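Local coordinates for cupin 2 conserved barrel domain protein (Planctomyces limnophilus, PDB 4H7L) that is of unknown function but binds a copper ion in the manner of a cupin barrel metalloprotein, at residues R59-R64 with A123-D128; R64-I69 with N114-P119. All coordinates share one frame; numbering follows the deposited sequence.

In the fold
The two contacts lie next to each other, with centres about 12 Å apart, and they share Arg-64. Contact 1 joins the loop 59-64, which leads into strand 67-72, to the tail 123-128. Contact 2 pairs the start of that strand with the end of strand 110-117 in the larger antiparallel sheet. Apart from Arg-64, both segments of contact 2 fall between those of contact 1 in sequence, and each contact reaches the copper. Contact 1 supplies His-61 and His-63, contact 2 supplies Glu-68, and His-104 completes the site. Asp-124 of contact 1 also bonds to His-66 and Glu-65 of contact 2, so 123-128 is tied to the loop 64-66, between the ligands His-63 and Glu-68.

Contact 1 (R59-R64 with A123-D128); sequences RTHYHR and ADEWFD. With CU (copper (II) ion), chain D.
His-63 ND1 donates to Asp-124 O at 2.8 Å, nearly in the ring plane and almost straight (167°). With the copper on NE2, this bond is likely to hold the ring's rotation. Asp-124 is the centre of an inverse gamma turn. Its OD1 accepts from Arg-64 N at 3.0 Å through the syn lone pair, while OD2 also has partners in His-66 and Glu-65. This inner side is close-packed, with Tyr-62, His-63 and Asp-124 buried. Tyr-62 and Trp-126 form a single antiparallel bridge, with N-H to O bonds both ways. The Tyr-62 ring receives Trp-126 CB over one face, 3.6 Å from its centroid. His-61 NE2 also binds copper; the two histidines fit the HxH of the cupin metal motif, with Glu-68 and His-104 as the other ligands. By contrast, Arg-64, Trp-126 and Arg-59 lie exposed. The extended Arg-64 chain (chi3 173°) runs over the indole, and its guanidinium lies flat on Trp-126, with CZ 3.7 Å from the six-membered ring centroid. NH2 donates to Tyr-62 OH. At the other end the guanidinium of Arg-59, turned by the bend at chi3 (72°), lies flat but off-centre on the Phe-127 ring. A water links Thr-60 O to Asp-128 N.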
ATOM      1  N   ARG B  59      20.345  10.239  -1.311  1.00 52.58           N
ATOM      2  CA  ARG B  59      20.992  10.037  -0.022  1.00 55.87           C
ATOM      3  C   ARG B  59      20.224   9.001   0.784  1.00 56.80           C
ATOM      4  O   ARG B  59      18.995   8.966   0.753  1.00 60.81           O
ATOM      5  CB  ARG B  59      21.025  11.336   0.788  1.00 57.59           C
ATOM      6  CG  ARG B  59      21.933  12.421   0.255  1.00 61.24           C
ATOM      7  CD  ARG B  59      21.983  13.605   1.220  1.00 66.70           C
ATOM      8  NE  ARG B  59      22.732  13.298   2.438  1.00 67.05           N
ATOM      9  CZ  ARG B  59      22.955  14.163   3.422  1.00 59.92           C
ATOM     10  NH1 ARG B  59      22.489  15.402   3.344  1.00 60.63           N
ATOM     11  NH2 ARG B  59      23.650  13.791   4.488  1.00 56.60           N
ATOM     12  N   THR B  60      20.949   8.161   1.509  1.00 55.46           N
ATOM     13  CA  THR B  60      20.334   7.309   2.510  1.00 53.16           C
ATOM     14  C   THR B  60      19.689   8.207   3.554  1.00 53.97           C
ATOM     15  O   THR B  60      20.295   9.183   4.000  1.00 52.57           O
ATOM     16  CB  THR B  60      21.371   6.410   3.195  1.00 49.72           C
ATOM     17  OG1 THR B  60      21.915   5.499   2.236  1.00 56.04           O
ATOM     18  CG2 THR B  60      20.735   5.627   4.335  1.00 50.27           C
ATOM     19  N   HIS B  61      18.460   7.883   3.939  1.00 48.65           N
ATOM     20  CA  HIS B  61      17.717   8.700   4.888  1.00 49.64           C
ATOM     21  C   HIS B  61      16.930   7.817   5.848  1.00 47.52           C
ATOM     22  O   HIS B  61      16.863   6.600   5.682  1.00 45.99           O
ATOM     23  CB  HIS B  61      16.760   9.642   4.148  1.00 49.77           C
ATOM     24  CG  HIS B  61      15.578   8.949   3.541  1.00 55.23           C
ATOM     25  ND1 HIS B  61      15.592   8.433   2.263  1.00 60.70           N
ATOM     26  CD2 HIS B  61      14.346   8.684   4.040  1.00 58.73           C
ATOM     27  CE1 HIS B  61      14.419   7.880   2.000  1.00 64.31           C
ATOM     28  NE2 HIS B  61      13.645   8.017   3.063  1.00 62.81           N
ATOM     29  N   TYR B  62      16.335   8.437   6.857  1.00 49.19           N
ATOM     30  CA  TYR B  62      15.462   7.713   7.765  1.00 44.16           C
ATOM     31  C   TYR B  62      14.403   8.629   8.368  1.00 41.90           C
ATOM     32  O   TYR B  62      14.455   9.851   8.229  1.00 47.55           O
ATOM     33  CB  TYR B  62      16.269   7.026   8.867  1.00 40.89           C
ATOM     34  CG  TYR B  62      16.941   7.963   9.844  1.00 42.25           C
ATOM     35  CD1 TYR B  62      18.146   8.582   9.529  1.00 40.51           C
ATOM     36  CD2 TYR B  62      16.384   8.210  11.094  1.00 41.20           C
ATOM     37  CE1 TYR B  62      18.769   9.430  10.427  1.00 39.02           C
ATOM     38  CE2 TYR B  62      16.999   9.057  11.997  1.00 41.37           C
ATOM     39  CZ  TYR B  62      18.192   9.661  11.661  1.00 41.97           C
ATOM     40  OH  TYR B  62      18.806  10.511  12.559  1.00 43.76           O
ATOM     41  N   HIS B  63      13.437   8.017   9.038  1.00 40.66           N
ATOM     42  CA  HIS B  63      12.309   8.739   9.592  1.00 41.55           C
ATOM     43  C   HIS B  63      12.226   8.432  11.076  1.00 43.89           C
ATOM     44  O   HIS B  63      12.437   7.294  11.494  1.00 42.80           O
ATOM     45  CB  HIS B  63      11.023   8.316   8.880  1.00 43.86           C
ATOM     46  CG  HIS B  63      11.112   8.380   7.385  1.00 42.21           C
ATOM     47  ND1 HIS B  63      11.243   9.567   6.695  1.00 47.95           N
ATOM     48  CD2 HIS B  63      11.082   7.403   6.448  1.00 42.94           C
ATOM     49  CE1 HIS B  63      11.299   9.317   5.398  1.00 48.60           C
ATOM     50  NE2 HIS B  63      11.203   8.011   5.221  1.00 49.34           N
ATOM     51  N   ARG B  64      11.927   9.450  11.874  1.00 46.53           N
ATOM     52  CA  ARG B  64      11.898   9.296  13.322  1.00 48.32           C
ATOM     53  C   ARG B  64      10.500   9.016  13.855  1.00 48.70           C
ATOM     54  O   ARG B  64      10.350   8.550  14.982  1.00 50.26           O
ATOM     55  CB  ARG B  64      12.457  10.555  13.992  1.00 47.65           C
ATOM     56  CG  ARG B  64      13.911  10.808  13.675  1.00 42.86           C
ATOM     57  CD  ARG B  64      14.495  11.938  14.506  1.00 42.82           C
ATOM     58  NE  ARG B  64      15.934  12.045  14.282  1.00 53.79           N
ATOM     59  CZ  ARG B  64      16.777  12.728  15.048  1.00 54.15           C
ATOM     60  NH1 ARG B  64      16.349  13.384  16.118  1.00 54.92           N
ATOM     61  NH2 ARG B  64      18.063  12.744  14.745  1.00 50.70           N
ATOM     62  N   ALA B 123       8.564  17.015   6.776  1.00 55.45           N
ATOM     63  CA  ALA B 123       9.500  17.521   7.770  1.00 53.48           C
ATOM     64  C   ALA B 123      10.322  16.395   8.390  1.00 60.13           C
ATOM     65  O   ALA B 123      11.417  16.631   8.902  1.00 62.28           O
ATOM     66  CB  ALA B 123       8.750  18.266   8.849  1.00 52.62           C
ATOM     67  N   ASP B 124       9.791  15.176   8.348  1.00 57.82           N
ATOM     68  CA  ASP B 124      10.426  14.045   9.016  1.00 51.39           C
ATOM     69  C   ASP B 124      11.355  13.291   8.082  1.00 50.69           C
ATOM     70  O   ASP B 124      11.049  12.184   7.645  1.00 54.91           O
ATOM     71  CB  ASP B 124       9.368  13.090   9.566  1.00 48.18           C
ATOM     72  CG  ASP B 124       9.968  11.978  10.398  1.00 50.23           C
ATOM     73  OD1 ASP B 124      11.099  12.157  10.895  1.00 51.44           O
ATOM     74  OD2 ASP B 124       9.313  10.926  10.559  1.00 47.94           O
ATOM     75  N   GLU B 125      12.491  13.903   7.777  1.00 54.08           N
ATOM     76  CA  GLU B 125      13.525  13.265   6.975  1.00 53.93           C
ATOM     77  C   GLU B 125      14.870  13.561   7.622  1.00 50.69           C
ATOM     78  O   GLU B 125      15.189  14.716   7.894  1.00 57.37           O
ATOM     79  CB  GLU B 125      13.504  13.802   5.547  1.00 55.66           C
ATOM     80  CG  GLU B 125      14.199  12.901   4.543  1.00 60.25           C
ATOM     81  CD  GLU B 125      14.369  13.563   3.188  1.00 72.05           C
ATOM     82  OE1 GLU B 125      14.801  14.735   3.152  1.00 70.28           O
ATOM     83  OE2 GLU B 125      14.073  12.912   2.162  1.00 76.12           O
ATOM     84  N   TRP B 126      15.655  12.521   7.876  1.00 45.23           N
ATOM     85  CA  TRP B 126      16.935  12.692   8.553  1.00 43.45           C
ATOM     86  C   TRP B 126      18.062  11.945   7.853  1.00 48.28           C
ATOM     87  O   TRP B 126      17.846  10.899   7.240  1.00 55.55           O
ATOM     88  CB  TRP B 126      16.821  12.242  10.007  1.00 47.55           C
ATOM     89  CG  TRP B 126      15.782  13.012  10.750  1.00 50.78           C
ATOM     90  CD1 TRP B 126      14.438  12.783  10.751  1.00 46.09           C
ATOM     91  CD2 TRP B 126      15.996  14.149  11.590  1.00 50.33           C
ATOM     92  NE1 TRP B 126      13.803  13.701  11.547  1.00 46.75           N
ATOM     93  CE2 TRP B 126      14.738  14.554  12.073  1.00 49.22           C
ATOM     94  CE3 TRP B 126      17.131  14.862  11.984  1.00 50.54           C
ATOM     95  CZ2 TRP B 126      14.578  15.642  12.927  1.00 50.96           C
ATOM     96  CZ3 TRP B 126      16.972  15.940  12.836  1.00 56.13           C
ATOM     97  CH2 TRP B 126      15.705  16.320  13.297  1.00 54.23           C
ATOM     98  N   PHE B 127      19.266  12.501   7.951  1.00 47.41           N
ATOM     99  CA  PHE B 127      20.443  11.921   7.325  1.00 47.35           C
ATOM    100  C   PHE B 127      21.523  11.685   8.369  1.00 50.74           C
ATOM    101  O   PHE B 127      21.514  12.299   9.436  1.00 53.63           O
ATOM    102  CB  PHE B 127      20.985  12.858   6.242  1.00 50.98           C
ATOM    103  CG  PHE B 127      19.945  13.310   5.257  1.00 52.82           C
ATOM    104  CD1 PHE B 127      19.569  12.496   4.202  1.00 50.99           C
ATOM    105  CD2 PHE B 127      19.343  14.547   5.388  1.00 54.34           C
ATOM    106  CE1 PHE B 127      18.611  12.907   3.294  1.00 46.37           C
ATOM    107  CE2 PHE B 127      18.384  14.963   4.487  1.00 54.81           C
ATOM    108  CZ  PHE B 127      18.016  14.141   3.439  1.00 51.94           C
ATOM    109  N   ASP B 128      22.441  10.776   8.061  1.00 54.02           N
ATOM    110  CA  ASP B 128      23.679  10.653   8.810  1.00 55.66           C
ATOM    111  C   ASP B 128      24.747  11.425   8.046  1.00 63.04           C
ATOM    112  O   ASP B 128      24.785  11.379   6.817  1.00 68.08           O
ATOM    113  CB  ASP B 128      24.085   9.184   8.940  1.00 57.05           C
ATOM    114  CG  ASP B 128      23.085   8.371   9.730  1.00 62.04           C
ATOM    115  OD1 ASP B 128      22.660   8.835  10.809  1.00 62.89           O
ATOM    116  OD2 ASP B 128      22.714   7.270   9.269  1.00 63.56           O
TER
HETATM  117 CU    CU D 201      11.719   7.049   3.401  1.00 70.35          CU
HETATM  118  O   HOH W   1      22.816   9.981   5.576  1.00 49.04           O

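Contact 2 (R64-I69 with N114-P119). With CU (copper (II) ion), chain D.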
ATOM      1  N   ARG B  64      11.927   9.450  11.874  1.00 46.53           N
ATOM      2  CA  ARG B  64      11.898   9.296  13.322  1.00 48.32           C
ATOM      3  C   ARG B  64      10.500   9.016  13.855  1.00 48.70           C
ATOM      4  O   ARG B  64      10.350   8.550  14.982  1.00 50.26           O
ATOM      5  CB  ARG B  64      12.457  10.555  13.992  1.00 47.65           C
ATOM      6  CG  ARG B  64      13.911  10.808  13.675  1.00 42.86           C
ATOM      7  CD  ARG B  64      14.495  11.938  14.506  1.00 42.82           C
ATOM      8  NE  ARG B  64      15.934  12.045  14.282  1.00 53.79           N
ATOM      9  CZ  ARG B  64      16.777  12.728  15.048  1.00 54.15           C
ATOM     10  NH1 ARG B  64      16.349  13.384  16.118  1.00 54.92           N
ATOM     11  NH2 ARG B  64      18.063  12.744  14.745  1.00 50.70           N
ATOM     12  N   GLU B  65       9.484   9.299  13.045  1.00 56.66           N
ATOM     13  CA  GLU B  65       8.100   9.255  13.509  1.00 57.98           C
ATOM     14  C   GLU B  65       7.169   8.512  12.549  1.00 55.74           C
ATOM     15  O   GLU B  65       5.975   8.378  12.812  1.00 58.46           O
ATOM     16  CB  GLU B  65       7.583  10.684  13.687  1.00 65.04           C
ATOM     17  CG  GLU B  65       8.438  11.559  14.595  1.00 72.22           C
ATOM     18  CD  GLU B  65       8.006  11.490  16.045  1.00 83.78           C
ATOM     19  OE1 GLU B  65       7.277  12.404  16.489  1.00 88.57           O
ATOM     20  OE2 GLU B  65       8.393  10.525  16.741  1.00 88.19           O
ATOM     21  N   HIS B  66       7.715   8.034  11.436  1.00 47.85           N
ATOM     22  CA  HIS B  66       6.910   7.406  10.397  1.00 46.25           C
ATOM     23  C   HIS B  66       7.492   6.069   9.989  1.00 42.38           C
ATOM     24  O   HIS B  66       8.701   5.935   9.813  1.00 53.02           O
ATOM     25  CB  HIS B  66       6.845   8.304   9.163  1.00 50.54           C
ATOM     26  CG  HIS B  66       6.075   9.565   9.377  1.00 52.87           C
ATOM     27  ND1 HIS B  66       6.588  10.642  10.067  1.00 55.27           N
ATOM     28  CD2 HIS B  66       4.824   9.919   9.002  1.00 53.33           C
ATOM     29  CE1 HIS B  66       5.686  11.606  10.104  1.00 59.41           C
ATOM     30  NE2 HIS B  66       4.606  11.192   9.466  1.00 56.70           N
ATOM     31  N   GLN B  67       6.629   5.080   9.826  1.00 51.30           N
ATOM     32  CA  GLN B  67       7.056   3.807   9.277  1.00 60.17           C
ATOM     33  C   GLN B  67       6.519   3.716   7.860  1.00 55.47           C
ATOM     34  O   GLN B  67       5.415   4.176   7.575  1.00 55.91           O
ATOM     35  CB  GLN B  67       6.577   2.638  10.145  1.00 65.37           C
ATOM     36  CG  GLN B  67       5.107   2.286  10.019  1.00 67.55           C
ATOM     37  CD  GLN B  67       4.875   0.791   9.889  1.00 72.31           C
ATOM     38  OE1 GLN B  67       4.008   0.227  10.558  1.00 72.35           O
ATOM     39  NE2 GLN B  67       5.644   0.138   9.018  1.00 71.64           N
ATOM     40  N   GLU B  68       7.321   3.151   6.969  1.00 51.06           N
ATOM     41  CA  GLU B  68       6.956   3.065   5.565  1.00 49.11           C
ATOM     42  C   GLU B  68       6.883   1.610   5.124  1.00 49.33           C
ATOM     43  O   GLU B  68       7.592   0.757   5.650  1.00 49.20           O
ATOM     44  CB  GLU B  68       7.971   3.831   4.709  1.00 49.23           C
ATOM     45  CG  GLU B  68       8.018   5.326   5.000  1.00 53.79           C
ATOM     46  CD  GLU B  68       8.921   6.093   4.040  1.00 65.63           C
ATOM     47  OE1 GLU B  68       8.475   7.142   3.527  1.00 65.50           O
ATOM     48  OE2 GLU B  68      10.076   5.662   3.806  1.00 68.33           O
ATOM     49  N   ILE B  69       5.999   1.331   4.175  1.00 47.52           N
ATOM     50  CA  ILE B  69       5.950   0.020   3.551  1.00 49.01           C
ATOM     51  C   ILE B  69       5.986   0.185   2.045  1.00 49.34           C
ATOM     52  O   ILE B  69       5.028   0.666   1.444  1.00 48.43           O
ATOM     53  CB  ILE B  69       4.684  -0.764   3.927  1.00 44.46           C
ATOM     54  CG1 ILE B  69       4.615  -0.975   5.439  1.00 49.30           C
ATOM     55  CG2 ILE B  69       4.668  -2.106   3.201  1.00 44.86           C
ATOM     56  CD1 ILE B  69       3.359  -1.692   5.888  1.00 48.42           C
ATOM     57  N   ASN B 114       4.367   3.493  -1.948  1.00 46.91           N
ATOM     58  CA  ASN B 114       4.877   3.752  -0.613  1.00 42.16           C
ATOM     59  C   ASN B 114       3.734   4.055   0.345  1.00 42.02           C
ATOM     60  O   ASN B 114       3.035   5.056   0.201  1.00 45.98           O
ATOM     61  CB  ASN B 114       5.882   4.903  -0.630  1.00 46.03           C
ATOM     62  CG  ASN B 114       6.486   5.162   0.731  1.00 53.41           C
ATOM     63  OD1 ASN B 114       6.314   4.366   1.659  1.00 54.94           O
ATOM     64  ND2 ASN B 114       7.202   6.276   0.861  1.00 52.06           N
ATOM     65  N   ILE B 115       3.545   3.173   1.316  1.00 41.62           N
ATOM     66  CA  ILE B 115       2.495   3.330   2.313  1.00 39.16           C
ATOM     67  C   ILE B 115       3.107   3.879   3.594  1.00 44.10           C
ATOM     68  O   ILE B 115       3.970   3.246   4.196  1.00 45.94           O
ATOM     69  CB  ILE B 115       1.810   1.985   2.593  1.00 39.13           C
ATOM     70  CG1 ILE B 115       1.195   1.434   1.305  1.00 43.35           C
ATOM     71  CG2 ILE B 115       0.736   2.141   3.651  1.00 37.82           C
ATOM     72  CD1 ILE B 115       1.045  -0.071   1.295  1.00 48.32           C
ATOM     73  N   VAL B 116       2.660   5.063   4.003  1.00 44.32           N
ATOM     74  CA  VAL B 116       3.272   5.769   5.124  1.00 40.12           C
ATOM     75  C   VAL B 116       2.296   5.953   6.283  1.00 39.72           C
ATOM     76  O   VAL B 116       1.161   6.388   6.081  1.00 47.95           O
ATOM     77  CB  VAL B 116       3.755   7.161   4.685  1.00 38.50           C
ATOM     78  CG1 VAL B 116       4.473   7.863   5.829  1.00 39.87           C
ATOM     79  CG2 VAL B 116       4.656   7.054   3.465  1.00 43.99           C
ATOM     80  N   SER B 117       2.740   5.637   7.497  1.00 41.25           N
ATOM     81  CA  SER B 117       1.901   5.816   8.682  1.00 46.30           C
ATOM     82  C   SER B 117       2.697   6.410   9.854  1.00 42.44           C
ATOM     83  O   SER B 117       3.813   5.984  10.128  1.00 43.65           O
ATOM     84  CB  SER B 117       1.289   4.485   9.107  1.00 44.68           C
ATOM     85  OG  SER B 117       2.155   3.809   9.994  1.00 56.99           O
ATOM     86  N   PRO B 118       2.127   7.409  10.538  1.00 48.64           N
ATOM     87  CA  PRO B 118       0.850   8.018  10.161  1.00 50.85           C
ATOM     88  C   PRO B 118       1.014   8.770   8.845  1.00 48.36           C
ATOM     89  O   PRO B 118       2.055   8.633   8.198  1.00 45.01           O
ATOM     90  CB  PRO B 118       0.561   8.992  11.312  1.00 55.77           C
ATOM     91  CG  PRO B 118       1.541   8.653  12.401  1.00 54.23           C
ATOM     92  CD  PRO B 118       2.725   8.066  11.711  1.00 52.31           C
ATOM     93  N   PRO B 119       0.009   9.561   8.450  1.00 42.59           N
ATOM     94  CA  PRO B 119       0.116  10.229   7.154  1.00 45.77           C
ATOM     95  C   PRO B 119       1.454  10.939   6.974  1.00 47.61           C
ATOM     96  O   PRO B 119       1.979  11.534   7.912  1.00 48.96           O
ATOM     97  CB  PRO B 119      -1.043  11.231   7.184  1.00 51.63           C
ATOM     98  CG  PRO B 119      -2.044  10.599   8.094  1.00 52.50           C
ATOM     99  CD  PRO B 119      -1.230   9.923   9.159  1.00 46.24           C
TER
HETATM  100 CU    CU D 201      11.719   7.049   3.401  1.00 70.35          CU
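Asn-114 reaches across to a copper ligand and meets it from an unusual direction. Its ND2 donates to Glu-68 OE1 at 3.1 Å in a nearly straight bond, but from above the carboxylate plane. The amide and carboxylate planes are 80° apart. Glu-68 OE2 binds the copper at 2.2 Å and also bonds to Tyr-70 OH. The amide gets there because Asn-114 CG stands anti to the backbone N (chi1 -177°). With an alanine here, Glu-68 OE1 would lose its amide donor and the carboxylate would probably be freer to turn. Val-116 lies alongside Glu-68, with CG2 3.8 Å from OE1. Behind them, strands 67-72 and 110-117 run antiparallel as neighbours in the cupin barrel. Gln-67 with Ser-117 and Ile-69 with Ile-115 are hydrogen-bonded pairs, and Glu-68 with Val-116 is the non-hydrogen-bonded pair between them. Gln-67 and Ile-69 share the sheet face that packs on the second subunit, where Gln-67 OE1 bonds to Ser-46 N of that chain. Beyond the strand, a cis peptide bond precedes Pro-118. The His-66 ring turns its edge to the two prolines: NE2 makes a weak bond to Pro-119 O at 3.1 Å, in the ring plane, while ND1 bonds to Asp-124. Taken together, one carboxylate oxygen of Glu-68 is held by the metal and the other by an amide N-H, which is likely to limit the rotation of the carboxylate.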